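PDB 4OPE: Nrps/pks from Streptomyces albus, which probably catalyses the decarboxylative condensation that extends a polyketide chain, as a ketosynthase domain of the AT-less hybrid NRPS/PKS machinery for oxazolomycin. Local coordinates for residues R29-G34 with E372-L377; L308-T313 with I340-V345; R17-D22 with V238-S243; G244-K249 with A356-L361. All blocks are in the same frame, centred on the assembly; numbering follows the deposited sequence.

Contact 1 (R29-G34 with E372-L377); sequences RNLREG and ELVPSL
The Schellman motif at G34, which closes helix 24-33, and the helix turn L31-R32 before it rest against the extended run E372-L377. The motif is recognised by the positive phi of G34 together with two bonds running back into the last turn. Its glycine meets two apolar groups: G34 CA lies 3.9 Å from P375 CG, and G34 O is 3.4 Å from L377 CD2. One turn earlier, the carbonyl oxygen of L31 points into the partner segment, 3.4 Å from V374 CB and equally 3.4 Å from P375 CD. A water sits 2.9 Å from L31 O and 2.7 Å from P375 O, joining the two backbones where they do not bond directly. The CB of L31 packs on both methyls of V374, and K363 of helix 356-370 borders the same two residues.

Toward the solvent side the chemistry becomes ionic. R32 bends at chi3 (87°), bringing NH2, alone of its three nitrogens, within bonding distance of the carboxylate of E372. This nitrogen makes a 2.7 Å salt bridge to OE2 of E372 and a hydrogen bond to its OE1, on the syn lone pair, that is close to straight (170°). Guanidinium and carboxylate planes differ by only 15°, so the two groups meet nearly coplanar. An alanine here instead of E372 would probably leave R32 NH2 without its charged mate and its guanidinium freer to turn. A positive-phi glycine ending a helix is the hallmark of the Schellman C-cap, here laid on the run after strand 372-373.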
loop_
_atom_site.group_PDB
_atom_site.type_symbol
_atom_site.label_atom_id
_atom_site.label_comp_id
_atom_site.label_asym_id
_atom_site.label_seq_id
_atom_site.Cartn_x
_atom_site.Cartn_y
_atom_site.Cartn_z
ATOM N N ARG A 29 -22.264 -0.098 22.415
ATOM C CA ARG A 29 -22.944 0.746 23.392
ATOM C C ARG A 29 -23.034 2.202 22.901
ATOM O O ARG A 29 -24.142 2.826 22.891
ATOM C CB ARG A 29 -22.133 0.751 24.685
ATOM C CG ARG A 29 -22.841 0.356 25.969
ATOM C CD ARG A 29 -22.338 -0.974 26.549
ATOM N NE ARG A 29 -20.886 -1.008 26.777
ATOM C CZ ARG A 29 -20.169 -2.122 26.957
ATOM N NH1 ARG A 29 -20.754 -3.327 26.965
ATOM N NH2 ARG A 29 -18.853 -2.037 27.121
ATOM N N ASN A 30 -21.869 2.733 22.484
ATOM C CA ASN A 30 -21.767 4.127 22.056
ATOM C C ASN A 30 -22.564 4.418 20.811
ATOM O O ASN A 30 -23.233 5.428 20.735
ATOM C CB ASN A 30 -20.333 4.502 21.797
ATOM C CG ASN A 30 -19.495 4.513 23.049
ATOM O OD1 ASN A 30 -20.005 4.298 24.165
ATOM N ND2 ASN A 30 -18.181 4.756 22.876
ATOM N N LEU A 31 -22.468 3.553 19.809
ATOM C CA LEU A 31 -23.304 3.693 18.605
ATOM C C LEU A 31 -24.747 3.613 18.989
ATOM O O LEU A 31 -25.544 4.367 18.500
ATOM C CB LEU A 31 -23.052 2.557 17.612
ATOM C CG LEU A 31 -21.658 2.547 16.997
ATOM C CD1 LEU A 31 -21.293 1.169 16.466
ATOM C CD2 LEU A 31 -21.548 3.579 15.895
ATOM N N ARG A 32 -25.093 2.665 19.836
ATOM C CA ARG A 32 -26.502 2.406 20.171
ATOM C C ARG A 32 -27.132 3.611 20.861
ATOM O O ARG A 32 -28.221 3.965 20.551
ATOM C CB ARG A 32 -26.659 1.157 21.080
ATOM C CG ARG A 32 -27.806 0.244 20.639
ATOM C CD ARG A 32 -28.068 -0.933 21.560
ATOM N NE ARG A 32 -28.972 -0.552 22.634
ATOM C CZ ARG A 32 -30.288 -0.776 22.680
ATOM N NH1 ARG A 32 -30.966 -0.342 23.729
ATOM N NH2 ARG A 32 -30.943 -1.416 21.712
ATOM N N GLU A 33 -26.407 4.244 21.767
ATOM C CA GLU A 33 -26.898 5.392 22.520
ATOM C C GLU A 33 -26.776 6.730 21.773
ATOM O O GLU A 33 -27.223 7.773 22.282
ATOM C CB GLU A 33 -26.128 5.498 23.829
ATOM C CG GLU A 33 -26.388 4.346 24.808
ATOM C CD GLU A 33 -25.294 4.175 25.877
ATOM O OE1 GLU A 33 -24.623 5.193 26.252
ATOM O OE2 GLU A 33 -25.112 2.999 26.326
ATOM N N GLY A 34 -26.177 6.716 20.583
ATOM C CA GLY A 34 -25.956 7.938 19.842
ATOM C C GLY A 34 -24.961 8.829 20.564
ATOM O O GLY A 34 -25.171 10.035 20.669
ATOM N N GLU A 372 -30.134 -3.953 14.473
ATOM C CA GLU A 372 -30.577 -2.633 14.816
ATOM C C GLU A 372 -29.870 -1.656 13.936
ATOM O O GLU A 372 -28.751 -1.888 13.532
ATOM C CB GLU A 372 -30.266 -2.298 16.284
ATOM C CG GLU A 372 -31.125 -3.048 17.261
ATOM C CD GLU A 372 -30.922 -2.621 18.704
ATOM O OE1 GLU A 372 -29.782 -2.473 19.174
ATOM O OE2 GLU A 372 -31.936 -2.450 19.417
ATOM N N LEU A 373 -30.552 -0.554 13.653
ATOM C CA LEU A 373 -29.944 0.600 13.007
ATOM C C LEU A 373 -29.782 1.681 14.025
ATOM O O LEU A 373 -30.741 2.065 14.674
ATOM C CB LEU A 373 -30.795 1.134 11.875
ATOM C CG LEU A 373 -31.076 0.084 10.825
ATOM C CD1 LEU A 373 -32.195 0.588 9.944
ATOM C CD2 LEU A 373 -29.831 -0.250 10.036
ATOM N N VAL A 374 -28.558 2.192 14.133
ATOM C CA VAL A 374 -28.225 3.166 15.159
ATOM C C VAL A 374 -28.307 4.595 14.640
ATOM O O VAL A 374 -28.229 4.817 13.445
ATOM C CB VAL A 374 -26.840 2.898 15.690
ATOM C CG1 VAL A 374 -26.758 1.466 16.197
ATOM C CG2 VAL A 374 -25.796 3.157 14.605
ATOM N N PRO A 375 -28.472 5.568 15.550
ATOM C CA PRO A 375 -28.485 6.978 15.206
ATOM C C PRO A 375 -27.210 7.455 14.530
ATOM O O PRO A 375 -26.094 7.169 15.002
ATOM C CB PRO A 375 -28.544 7.689 16.560
ATOM C CG PRO A 375 -28.817 6.677 17.571
ATOM C CD PRO A 375 -28.441 5.350 17.006
ATOM N N SER A 376 -27.406 8.220 13.456
ATOM C CA SER A 376 -26.404 9.125 12.895
ATOM C C SER A 376 -26.616 10.535 13.505
ATOM O O SER A 376 -27.699 11.028 13.476
ATOM C CB SER A 376 -26.559 9.186 11.369
ATOM O OG SER A 376 -25.320 9.356 10.742
ATOM N N LEU A 377 -25.568 11.172 14.021
ATOM C CA LEU A 377 -25.701 12.364 14.835
ATOM C C LEU A 377 -25.612 13.638 14.022
ATOM O O LEU A 377 -25.251 13.615 12.836
ATOM C CB LEU A 377 -24.613 12.391 15.919
ATOM C CG LEU A 377 -24.821 11.467 17.130
ATOM C CD1 LEU A 377 -24.953 10.053 16.696
ATOM C CD2 LEU A 377 -23.643 11.497 18.062
HETATM O O HOH W 1 -24.431 6.686 17.080
#

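Contact 2 (L308-T313 with I340-V345); sequences LEAHGT and IPIGSV
The carboxylate of E309 is the flat group that crosses this contact, with G343 O over one face, 3.8 Å from E309 CD, and V345 N reaching the syn lone pair of OE2. That last bond is 2.8 Å long and nearly straight (173°); OE1 is taken by K363, in a salt bridge, and by Y307 OH. The two segments carry the strands of a beta-alpha-beta unit, strand 308-309, helix 318-329 and strand 340-343, within the thiolase-type fold of ketosynthases. Their parallel pairing is established by L308 N to P341 O at 3.0 Å, G343 N to L308 O at 3.3 Å and A310 N to G343 O at 2.8 Å.

On the face bearing L308 and I342 the two side chains run side by side, their CD1 atoms 3.9 Å apart, while A310 CB touches I342 CG1. E309 serves the other face: its CG is anti to the backbone N (170°), and a bend at chi2 (62°) curls the carboxylate over to G343-V345. From E309 onward, the sequence EAHGT matches the motif that carries an active-site histidine in related ketosynthases; the H311 ring meets that of F422. S344 OG accepts from K346 N, capping the start of the following helix, and donates to a water 3.2 Å away, which in turn donates to A310 O at 2.7 Å.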
loop_
_atom_site.group_PDB
_atom_site.type_symbol
_atom_site.label_atom_id
_atom_site.label_comp_id
_atom_site.label_asym_id
_atom_site.label_seq_id
_atom_site.Cartn_x
_atom_site.Cartn_y
_atom_site.Cartn_z
ATOM N N LEU A 308 -27.001 1.954 3.933
ATOM C CA LEU A 308 -25.861 2.583 3.238
ATOM C C LEU A 308 -25.056 3.365 4.277
ATOM O O LEU A 308 -25.533 4.367 4.800
ATOM C CB LEU A 308 -26.363 3.520 2.142
ATOM C CG LEU A 308 -25.425 4.105 1.067
ATOM C CD1 LEU A 308 -24.413 5.121 1.548
ATOM C CD2 LEU A 308 -24.669 3.003 0.370
ATOM N N GLU A 309 -23.872 2.852 4.607
ATOM C CA GLU A 309 -22.949 3.487 5.528
ATOM C C GLU A 309 -22.118 4.355 4.673
ATOM O O GLU A 309 -21.263 3.890 3.887
ATOM C CB GLU A 309 -22.065 2.458 6.239
ATOM C CG GLU A 309 -20.920 3.043 7.041
ATOM C CD GLU A 309 -21.345 3.954 8.210
ATOM O OE1 GLU A 309 -22.494 3.873 8.758
ATOM O OE2 GLU A 309 -20.482 4.777 8.610
ATOM N N ALA A 310 -22.390 5.640 4.790
ATOM C CA ALA A 310 -21.878 6.602 3.811
ATOM C C ALA A 310 -20.542 7.141 4.246
ATOM O O ALA A 310 -20.185 7.101 5.426
ATOM C CB ALA A 310 -22.855 7.737 3.669
ATOM N N HIS A 311 -19.820 7.696 3.289
ATOM C CA HIS A 311 -18.614 8.411 3.601
ATOM C C HIS A 311 -18.870 9.507 4.617
ATOM O O HIS A 311 -18.228 9.541 5.659
ATOM C CB HIS A 311 -17.977 8.956 2.351
ATOM C CG HIS A 311 -16.643 9.540 2.592
ATOM N ND1 HIS A 311 -15.654 8.857 3.262
ATOM C CD2 HIS A 311 -16.139 10.759 2.286
ATOM C CE1 HIS A 311 -14.583 9.630 3.339
ATOM N NE2 HIS A 311 -14.850 10.785 2.748
ATOM N N GLY A 312 -19.796 10.393 4.341
ATOM C CA GLY A 312 -20.442 11.138 5.440
ATOM C C GLY A 312 -19.545 12.063 6.231
ATOM O O GLY A 312 -19.596 12.118 7.436
ATOM N N THR A 313 -18.777 12.843 5.495
ATOM C CA THR A 313 -17.690 13.650 5.982
ATOM C C THR A 313 -18.168 14.981 6.638
ATOM O O THR A 313 -17.562 15.498 7.592
ATOM C CB THR A 313 -16.777 13.828 4.769
ATOM O OG1 THR A 313 -15.496 14.184 5.192
ATOM C CG2 THR A 313 -17.310 14.855 3.778
ATOM N N ILE A 340 -34.173 3.519 1.631
ATOM C CA ILE A 340 -32.916 3.002 2.125
ATOM C C ILE A 340 -32.370 3.906 3.199
ATOM O O ILE A 340 -32.134 5.084 2.951
ATOM C CB ILE A 340 -31.872 2.964 1.037
ATOM C CG1 ILE A 340 -32.330 2.039 -0.073
ATOM C CG2 ILE A 340 -30.559 2.489 1.630
ATOM C CD1 ILE A 340 -31.515 2.190 -1.334
ATOM N N PRO A 341 -32.179 3.365 4.409
ATOM C CA PRO A 341 -31.609 4.199 5.453
ATOM C C PRO A 341 -30.127 4.404 5.266
ATOM O O PRO A 341 -29.429 3.497 4.818
ATOM C CB PRO A 341 -31.909 3.446 6.748
ATOM C CG PRO A 341 -32.326 2.099 6.318
ATOM C CD PRO A 341 -32.928 2.243 4.965
ATOM N N ILE A 342 -29.685 5.618 5.588
ATOM C CA ILE A 342 -28.312 6.066 5.348
ATOM C C ILE A 342 -27.822 6.751 6.632
ATOM O O ILE A 342 -28.626 7.320 7.375
ATOM C CB ILE A 342 -28.280 7.065 4.214
ATOM C CG1 ILE A 342 -26.862 7.375 3.798
ATOM C CG2 ILE A 342 -28.899 8.387 4.645
ATOM C CD1 ILE A 342 -26.778 8.101 2.480
ATOM N N GLY A 343 -26.517 6.653 6.899
ATOM C CA GLY A 343 -25.899 7.197 8.106
ATOM C C GLY A 343 -24.397 7.132 7.993
ATOM O O GLY A 343 -23.862 6.601 7.026
ATOM N N SER A 344 -23.703 7.697 8.981
ATOM C CA SER A 344 -22.257 7.665 9.004
ATOM C C SER A 344 -21.722 7.621 10.400
ATOM O O SER A 344 -21.983 8.528 11.199
ATOM C CB SER A 344 -21.650 8.874 8.315
ATOM O OG SER A 344 -20.202 8.814 8.319
ATOM N N VAL A 345 -20.880 6.622 10.653
ATOM C CA VAL A 345 -20.120 6.529 11.877
ATOM C C VAL A 345 -19.302 7.772 12.236
ATOM O O VAL A 345 -19.030 8.027 13.398
ATOM C CB VAL A 345 -19.193 5.292 11.823
ATOM C CG1 VAL A 345 -18.001 5.519 10.907
ATOM C CG2 VAL A 345 -18.751 4.865 13.237
HETATM O O HOH W 2 -18.735 6.055 7.513
#

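Contact 3 (R17-D22 with V238-S243); sequences RYPKAD and VPAEGS
From its CB, the side chain of Y18 runs obliquely along the backbone of G242 and S243. CG lies anti to the carbonyl carbon (chi1 -58°), which turns the ring to the glycine: CD1 is 4.1 Å from G242 CA, in a place where no side chain intervenes. Farther out, CE1 stands 4.0 Å from S243 O, and CZ and OH are both 3.7 Å from that same oxygen. F27 and helix 356-370 also border the ring. With an alanine here, the gap left between G242-S243 and helix 356-370 would probably disturb the packing of both.

Next to Y18 along the chain, R17 forms an antiparallel hydrogen-bonded pair with S243, R17 N to S243 O at 2.9 Å and S243 N to R17 O at 3.1 Å, where strand 9-17 meets strand 242-250. The chain then leaves the sheet through a type II turn from Y18 to A21, and P19 CD packs 3.3 Å from E241 O. R17 gives NH2 to the backbone O of D72 and pairs through NE with nearby D22; E241 salt-bridges R45. Backbone polarity thus sets the strand pairing, whereas across these segments the tyrosine ring appears to contribute mainly van der Waals contact.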
loop_
_atom_site.group_PDB
_atom_site.type_symbol
_atom_site.label_atom_id
_atom_site.label_comp_id
_atom_site.label_asym_id
_atom_site.label_seq_id
_atom_site.Cartn_x
_atom_site.Cartn_y
_atom_site.Cartn_z
ATOM N N ARG A 17 -10.257 -0.484 18.196
ATOM C CA ARG A 17 -10.427 0.552 19.200
ATOM C C ARG A 17 -10.766 1.821 18.492
ATOM O O ARG A 17 -10.143 2.150 17.501
ATOM C CB ARG A 17 -9.147 0.794 19.957
ATOM C CG ARG A 17 -8.639 -0.436 20.649
ATOM C CD ARG A 17 -7.200 -0.274 21.086
ATOM N NE ARG A 17 -7.090 0.782 22.086
ATOM C CZ ARG A 17 -5.937 1.250 22.544
ATOM N NH1 ARG A 17 -4.791 0.759 22.096
ATOM N NH2 ARG A 17 -5.932 2.226 23.437
ATOM N N TYR A 18 -11.722 2.546 19.035
ATOM C CA TYR A 18 -12.148 3.821 18.495
ATOM C C TYR A 18 -12.331 4.800 19.665
ATOM O O TYR A 18 -12.164 4.410 20.831
ATOM C CB TYR A 18 -13.423 3.600 17.689
ATOM C CG TYR A 18 -13.186 2.607 16.584
ATOM C CD1 TYR A 18 -12.422 2.941 15.479
ATOM C CD2 TYR A 18 -13.669 1.324 16.657
ATOM C CE1 TYR A 18 -12.177 2.037 14.466
ATOM C CE2 TYR A 18 -13.429 0.398 15.642
ATOM C CZ TYR A 18 -12.669 0.763 14.547
ATOM O OH TYR A 18 -12.426 -0.135 13.537
ATOM N N PRO A 19 -12.622 6.080 19.368
ATOM C CA PRO A 19 -12.758 7.051 20.418
ATOM C C PRO A 19 -13.778 6.631 21.465
ATOM O O PRO A 19 -14.926 6.326 21.114
ATOM C CB PRO A 19 -13.220 8.275 19.672
ATOM C CG PRO A 19 -12.505 8.161 18.389
ATOM C CD PRO A 19 -12.639 6.720 18.053
ATOM N N LYS A 20 -13.329 6.603 22.737
ATOM C CA LYS A 20 -14.144 6.226 23.862
ATOM C C LYS A 20 -14.591 4.769 23.801
ATOM O O LYS A 20 -15.561 4.372 24.442
ATOM C CB LYS A 20 -15.353 7.174 23.953
ATOM C CG LYS A 20 -14.930 8.615 24.150
ATOM C CD LYS A 20 -16.090 9.425 24.672
ATOM C CE LYS A 20 -15.676 10.855 24.950
ATOM N NZ LYS A 20 -14.608 10.940 25.990
ATOM N N ALA A 21 -13.903 3.965 23.015
ATOM C CA ALA A 21 -14.295 2.582 22.831
ATOM C C ALA A 21 -13.030 1.735 22.755
ATOM O O ALA A 21 -12.375 1.638 21.707
ATOM C CB ALA A 21 -15.150 2.427 21.587
ATOM N N ASP A 22 -12.677 1.122 23.871
ATOM C CA ASP A 22 -11.455 0.309 23.917
ATOM C C ASP A 22 -11.668 -1.111 23.419
ATOM O O ASP A 22 -10.725 -1.834 23.159
ATOM C CB ASP A 22 -10.819 0.360 25.301
ATOM C CG ASP A 22 -9.955 1.637 25.488
ATOM O OD1 ASP A 22 -9.321 2.131 24.469
ATOM O OD2 ASP A 22 -9.918 2.126 26.644
ATOM N N VAL A 238 -13.643 16.446 11.554
ATOM C CA VAL A 238 -12.766 16.390 12.711
ATOM C C VAL A 238 -11.951 15.082 12.708
ATOM O O VAL A 238 -12.493 14.006 12.534
ATOM C CB VAL A 238 -13.581 16.565 14.001
ATOM C CG1 VAL A 238 -14.668 15.546 14.121
ATOM C CG2 VAL A 238 -12.695 16.455 15.209
ATOM N N PRO A 239 -10.642 15.170 12.886
ATOM C CA PRO A 239 -9.867 13.940 12.886
ATOM C C PRO A 239 -10.231 13.010 14.037
ATOM O O PRO A 239 -10.605 13.440 15.131
ATOM C CB PRO A 239 -8.413 14.429 13.048
ATOM C CG PRO A 239 -8.435 15.860 12.685
ATOM C CD PRO A 239 -9.782 16.316 13.183
ATOM N N ALA A 240 -10.105 11.736 13.787
ATOM C CA ALA A 240 -10.251 10.776 14.839
ATOM C C ALA A 240 -9.248 9.645 14.712
ATOM O O ALA A 240 -8.746 9.372 13.611
ATOM C CB ALA A 240 -11.643 10.219 14.816
ATOM N N GLU A 241 -8.973 9.006 15.849
ATOM C CA GLU A 241 -8.010 7.940 15.921
ATOM C C GLU A 241 -8.706 6.556 15.906
ATOM O O GLU A 241 -9.872 6.412 16.247
ATOM C CB GLU A 241 -7.221 8.091 17.185
ATOM C CG GLU A 241 -6.305 9.295 17.208
ATOM C CD GLU A 241 -5.490 9.382 18.500
ATOM O OE1 GLU A 241 -4.297 9.738 18.466
ATOM O OE2 GLU A 241 -6.032 9.084 19.570
ATOM N N GLY A 242 -8.003 5.548 15.448
ATOM C CA GLY A 242 -8.572 4.223 15.461
ATOM C C GLY A 242 -7.665 3.140 14.922
ATOM O O GLY A 242 -6.721 3.394 14.188
ATOM N N SER A 243 -8.000 1.922 15.281
ATOM C CA SER A 243 -7.320 0.740 14.806
ATOM C C SER A 243 -8.397 -0.318 14.608
ATOM O O SER A 243 -9.277 -0.485 15.488
ATOM C CB SER A 243 -6.374 0.239 15.885
ATOM O OG SER A 243 -5.451 -0.680 15.365
#

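Contact 4 (G244-K249 with A356-L361); sequences GAVLLK and AGMAAL
M358 lies across the backbone of G244 and lays its selenium alongside G244-A245, within reach of V246, docking helix 356-370 on strand 242-250 of the large mixed sheet. The short segments approach to 8.0 Å between axes at an angle of 60°, so the helix passes obliquely over the strand and touches it through few residues. This is consistent with the buried helical layer of a thiolase-type fold; the same helix also meets E309 in the sheet's other half.

The backbones come nearest at G244, where G244 CA lies 5.5 Å from M358 CA; with no side chain on the strand, M358 CB comes to 4.0 Å from G244 CA. The selenomethionine CG is anti to the carbonyl carbon, and this chi1 of -74° sets M358 CG 3.4 Å from G244 O. Further bends at chi2 and chi3 fold the rest of the chain along the strand instead of letting it project straight into it, placing SE 3.9 Å from A245 N.

One helical turn on, L361 faces the same strand. Its CG is anti to the backbone N (175°), which carries the leucine branch to the V246 side chain. V246 thus receives two neighbours from the helix, M358 and L361, and is flanked within the sheet by V14 and A200 of the adjoining strands. No hydrogen bond crosses between the segments; G244, A245, V246 and L247 pair by backbone bonds with neighbouring strands. On V246 both neighbours meet one methyl: CG1 lies 4.2 Å from M358 SE and 4.2 Å from L361 CD2.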
loop_
_atom_site.group_PDB
_atom_site.type_symbol
_atom_site.label_atom_id
_atom_site.label_comp_id
_atom_site.label_asym_id
_atom_site.label_seq_id
_atom_site.Cartn_x
_atom_site.Cartn_y
_atom_site.Cartn_z
ATOM N N GLY A 244 -8.346 -1.026 13.471
ATOM C CA GLY A 244 -9.292 -2.050 13.245
ATOM C C GLY A 244 -8.845 -3.067 12.258
ATOM O O GLY A 244 -8.051 -2.787 11.384
ATOM N N ALA A 245 -9.384 -4.279 12.397
ATOM C CA ALA A 245 -9.063 -5.337 11.470
ATOM C C ALA A 245 -10.176 -6.368 11.432
ATOM O O ALA A 245 -10.870 -6.587 12.425
ATOM C CB ALA A 245 -7.761 -5.985 11.894
ATOM N N VAL A 246 -10.322 -6.993 10.273
ATOM C CA VAL A 246 -11.220 -8.085 10.105
ATOM C C VAL A 246 -10.417 -9.269 9.598
ATOM O O VAL A 246 -9.307 -9.124 9.035
ATOM C CB VAL A 246 -12.312 -7.757 9.069
ATOM C CG1 VAL A 246 -13.216 -6.646 9.560
ATOM C CG2 VAL A 246 -11.723 -7.363 7.730
ATOM N N LEU A 247 -10.989 -10.458 9.746
ATOM C CA LEU A 247 -10.293 -11.692 9.307
ATOM C C LEU A 247 -11.131 -12.351 8.255
ATOM O O LEU A 247 -12.325 -12.561 8.457
ATOM C CB LEU A 247 -10.041 -12.652 10.482
ATOM C CG LEU A 247 -9.155 -13.872 10.127
ATOM C CD1 LEU A 247 -7.744 -13.466 9.838
ATOM C CD2 LEU A 247 -9.112 -14.853 11.256
ATOM N N LEU A 248 -10.490 -12.668 7.140
ATOM C CA LEU A 248 -11.175 -13.116 5.933
ATOM C C LEU A 248 -10.830 -14.557 5.540
ATOM O O LEU A 248 -9.733 -15.048 5.820
ATOM C CB LEU A 248 -10.819 -12.178 4.795
ATOM C CG LEU A 248 -11.117 -10.696 5.053
ATOM C CD1 LEU A 248 -10.300 -9.812 4.123
ATOM C CD2 LEU A 248 -12.596 -10.422 4.864
ATOM N N LYS A 249 -11.778 -15.211 4.886
ATOM C CA LYS A 249 -11.746 -16.663 4.641
ATOM C C LYS A 249 -12.698 -16.977 3.488
ATOM O O LYS A 249 -13.688 -16.275 3.321
ATOM C CB LYS A 249 -12.308 -17.380 5.865
ATOM C CG LYS A 249 -11.521 -18.536 6.439
ATOM C CD LYS A 249 -11.712 -18.575 7.938
ATOM C CE LYS A 249 -10.775 -19.563 8.635
ATOM N NZ LYS A 249 -10.410 -19.068 10.009
ATOM N N ALA A 356 -11.037 4.998 8.909
ATOM C CA ALA A 356 -12.442 5.344 8.633
ATOM C C ALA A 356 -13.280 4.186 8.102
ATOM O O ALA A 356 -14.376 3.924 8.588
ATOM C CB ALA A 356 -12.501 6.481 7.646
ATOM N N GLY A 357 -12.744 3.501 7.113
ATOM C CA GLY A 357 -13.403 2.339 6.539
ATOM C C GLY A 357 -13.586 1.220 7.530
ATOM O O GLY A 357 -14.639 0.592 7.496
HETATM N N MSE A 358 -12.610 0.993 8.417
HETATM C CA MSE A 358 -12.760 0.009 9.480
HETATM C C MSE A 358 -13.827 0.373 10.492
HETATM O O MSE A 358 -14.603 -0.495 10.885
HETATM C CB MSE A 358 -11.492 -0.318 10.322
HETATM C CG MSE A 358 -10.455 -1.165 9.599
HETATM SE SE MSE A 358 -11.235 -2.915 9.245
HETATM C CE MSE A 358 -10.751 -3.138 7.360
ATOM N N ALA A 359 -13.859 1.623 10.954
ATOM C CA ALA A 359 -14.964 2.080 11.834
ATOM C C ALA A 359 -16.293 1.828 11.142
ATOM O O ALA A 359 -17.264 1.368 11.757
ATOM C CB ALA A 359 -14.836 3.566 12.164
ATOM N N ALA A 360 -16.327 2.132 9.846
ATOM C CA ALA A 360 -17.566 2.104 9.098
ATOM C C ALA A 360 -18.040 0.636 8.990
ATOM O O ALA A 360 -19.204 0.286 9.238
ATOM C CB ALA A 360 -17.355 2.717 7.727
ATOM N N LEU A 361 -17.093 -0.212 8.623
ATOM C CA LEU A 361 -17.345 -1.597 8.379
ATOM C C LEU A 361 -17.740 -2.286 9.661
ATOM O O LEU A 361 -18.626 -3.128 9.680
ATOM C CB LEU A 361 -16.058 -2.125 7.869
ATOM C CG LEU A 361 -15.822 -3.558 7.572
ATOM C CD1 LEU A 361 -16.905 -3.966 6.621
ATOM C CD2 LEU A 361 -14.465 -3.639 6.881
#

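How the contacts relate
Contact 1 is the surface member, mixing an ion pair, a bridging water and apolar groups, whereas contacts 2, 3 and 4 are buried. Contacts 2, 3 and 4 reach the same mixed sheet: contact 2 by parallel strands, contact 3 by an antiparallel pair, contact 4 by a helix that makes no hydrogen bond to its strand. Contacts 3 and 4 share strand 242-250, and Y18 OH packs 3.4 Å from M358 CB. Helix 356-370 also joins contacts 2 and 4, where E309 CG meets A360 CB at 3.6 Å. Contact 1 touches contact 2 through a probable S376 OG to S344 N bond, and contact 3 through N30 and K20.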